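Local coordinates for protein transcriptional regulator, putative (Pseudomonas syringae pv. tomato, PDB 2R5F) that probably acts as a DNA-binding transcription factor of the SorC family whose sugar-binding domain is thought to sense a carbohydrate effector, at residues A48-L51 / E52-S56. Residues are numbered along the deposited sequence; the frame is centred on the assembly and turned at random. Where two conformers were deposited one is given.
Sequences AHYL and ETSLS
Near the C-terminal end of helix 36-54, before the loop that leads to strand 60-63, Y50 and S54 pack against each other one turn apart. CB of S54 lies over the middle of the Y50 ring, 3.8 Å from its centroid and 11° off the ring normal, a CH-pi contact. With CG of Y50 anti to the backbone N (chi1 178°), the ring runs alongside the following turn, and serine, with just CB and a hydroxyl beyond its backbone, fits against the ring face. The phenol serves a second purpose: Y50 OH is hydrogen-bonded to R226 NE, while the ring rests on Q24 and I26 of strand 24-28, so an aromatic with a polar end suits this place between helix and sheet.

The backbone changes its pattern here. E52 N bonds to A48 O at 3.0 Å in regular helical fashion, but T53 N is shared between H49 O, a weak bond, and Y50 O at 3.2 Å, an i to i+3 bond of the 3-10 kind. On the outer side E52 bends back along the helix beside H49; in one of the two conformers of H49, OE1 lies over one imidazole face, offset toward the rim, 4.2 Å from ND1, a less certain contact between two polar side chains that fit this exposed surface. Facing the sheet, CD2 of L51 meets CD2 of L55 at 4.2 Å; L51 also rests on I157 and L55 on L155, both of strand 155-162. An amphipathic helix laid with its apolar side on largely parallel strands is consistent with a Rossmann-like alpha/beta fold.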
ATOM      1  N   ALA A  48       3.054  -5.851   9.357  1.00 40.34           N
ATOM      2  CA  ALA A  48       2.639  -7.190   9.737  1.00 41.00           C
ATOM      3  C   ALA A  48       1.891  -7.173  11.062  1.00 41.96           C
ATOM      4  O   ALA A  48       0.819  -7.785  11.188  1.00 41.91           O
ATOM      5  CB  ALA A  48       3.849  -8.144   9.799  1.00 41.66           C
ATOM      6  N   HIS A  49       2.468  -6.476  12.043  0.50 42.46           N
ATOM      7  CA  HIS A  49       1.916  -6.386  13.400  0.50 43.32           C
ATOM      8  C   HIS A  49       0.571  -5.660  13.390  0.50 43.47           C
ATOM      9  O   HIS A  49      -0.374  -6.102  14.033  0.50 43.68           O
ATOM     10  CB  HIS A  49       2.899  -5.666  14.351  0.50 43.26           C
ATOM     11  CG  HIS A  49       4.088  -6.490  14.759  0.50 44.22           C
ATOM     12  ND1 HIS A  49       4.816  -7.254  13.869  0.50 45.33           N
ATOM     13  CD2 HIS A  49       4.695  -6.638  15.962  0.50 45.11           C
ATOM     14  CE1 HIS A  49       5.807  -7.851  14.510  0.50 46.63           C
ATOM     15  NE2 HIS A  49       5.759  -7.491  15.782  0.50 45.58           N
ATOM     16  N   TYR A  50       0.508  -4.538  12.670  1.00 43.92           N
ATOM     17  CA  TYR A  50      -0.727  -3.760  12.459  1.00 44.76           C
ATOM     18  C   TYR A  50      -1.891  -4.639  11.980  1.00 46.14           C
ATOM     19  O   TYR A  50      -3.019  -4.556  12.489  1.00 45.94           O
ATOM     20  CB  TYR A  50      -0.482  -2.642  11.434  1.00 44.84           C
ATOM     21  CG  TYR A  50      -1.720  -1.822  11.122  1.00 45.44           C
ATOM     22  CD1 TYR A  50      -2.085  -0.736  11.925  1.00 45.78           C
ATOM     23  CD2 TYR A  50      -2.538  -2.143  10.049  1.00 45.86           C
ATOM     24  CE1 TYR A  50      -3.233   0.000  11.661  1.00 45.34           C
ATOM     25  CE2 TYR A  50      -3.694  -1.396   9.769  1.00 46.34           C
ATOM     26  CZ  TYR A  50      -4.031  -0.332  10.580  1.00 45.49           C
ATOM     27  OH  TYR A  50      -5.176   0.400  10.309  1.00 46.71           O
ATOM     28  N   LEU A  51      -1.595  -5.474  10.993  1.00 47.53           N
ATOM     29  CA  LEU A  51      -2.566  -6.340  10.361  1.00 49.05           C
ATOM     30  C   LEU A  51      -2.933  -7.469  11.317  1.00 50.44           C
ATOM     31  O   LEU A  51      -4.057  -7.955  11.289  1.00 51.54           O
ATOM     32  CB  LEU A  51      -1.969  -6.903   9.074  1.00 48.74           C
ATOM     33  CG  LEU A  51      -2.817  -6.732   7.826  1.00 48.95           C
ATOM     34  CD1 LEU A  51      -2.600  -5.370   7.266  1.00 47.69           C
ATOM     35  CD2 LEU A  51      -2.509  -7.821   6.784  1.00 48.49           C
ATOM     36  N   GLU A  52      -1.987  -7.881  12.163  1.00 51.61           N
ATOM     37  CA  GLU A  52      -2.253  -8.834  13.252  1.00 52.51           C
ATOM     38  C   GLU A  52      -3.170  -8.299  14.343  1.00 51.92           C
ATOM     39  O   GLU A  52      -3.831  -9.067  15.012  1.00 52.30           O
ATOM     40  CB  GLU A  52      -0.955  -9.243  13.940  1.00 53.20           C
ATOM     41  CG  GLU A  52      -0.223 -10.399  13.314  1.00 56.76           C
ATOM     42  CD  GLU A  52       1.284 -10.281  13.499  1.00 60.04           C
ATOM     43  OE1 GLU A  52       1.742 -10.004  14.640  1.00 60.50           O
ATOM     44  OE2 GLU A  52       2.005 -10.464  12.490  1.00 61.98           O
ATOM     45  N   THR A  53      -3.188  -6.993  14.563  1.00 51.56           N
ATOM     46  CA  THR A  53      -3.985  -6.456  15.648  1.00 50.95           C
ATOM     47  C   THR A  53      -5.170  -5.598  15.196  1.00 50.47           C
ATOM     48  O   THR A  53      -6.083  -5.335  15.973  1.00 49.87           O
ATOM     49  CB  THR A  53      -3.105  -5.705  16.682  1.00 51.41           C
ATOM     50  OG1 THR A  53      -2.684  -4.441  16.162  1.00 51.58           O
ATOM     51  CG2 THR A  53      -1.869  -6.539  17.063  1.00 51.90           C
ATOM     52  N   SER A  54      -5.153  -5.176  13.932  1.00 50.13           N
ATOM     53  CA  SER A  54      -6.139  -4.227  13.408  1.00 49.19           C
ATOM     54  C   SER A  54      -6.943  -4.792  12.263  1.00 48.35           C
ATOM     55  O   SER A  54      -7.783  -4.099  11.717  1.00 48.43           O
ATOM     56  CB  SER A  54      -5.472  -2.914  12.965  1.00 49.10           C
ATOM     57  OG  SER A  54      -4.721  -2.350  14.035  1.00 50.66           O
ATOM     58  N   LEU A  55      -6.691  -6.043  11.895  1.00 47.72           N
ATOM     59  CA  LEU A  55      -7.491  -6.689  10.851  1.00 47.17           C
ATOM     60  C   LEU A  55      -8.723  -7.389  11.395  1.00 47.45           C
ATOM     61  O   LEU A  55      -8.687  -8.058  12.444  1.00 47.65           O
ATOM     62  CB  LEU A  55      -6.639  -7.667  10.014  1.00 47.30           C
ATOM     63  CG  LEU A  55      -7.210  -8.333   8.750  1.00 46.72           C
ATOM     64  CD1 LEU A  55      -7.653  -7.296   7.678  1.00 41.81           C
ATOM     65  CD2 LEU A  55      -6.174  -9.320   8.202  1.00 45.56           C
ATOM     66  N   SER A  56      -9.817  -7.220  10.659  1.00 47.42           N
ATOM     67  CA  SER A  56     -11.099  -7.845  10.959  1.00 46.69           C
ATOM     68  C   SER A  56     -11.359  -8.979   9.948  1.00 46.84           C
ATOM     69  O   SER A  56     -10.884  -8.917   8.812  1.00 46.69           O
ATOM     70  CB  SER A  56     -12.206  -6.802  10.856  1.00 46.44           C
ATOM     71  OG  SER A  56     -13.480  -7.419  10.738  1.00 46.00           O
TER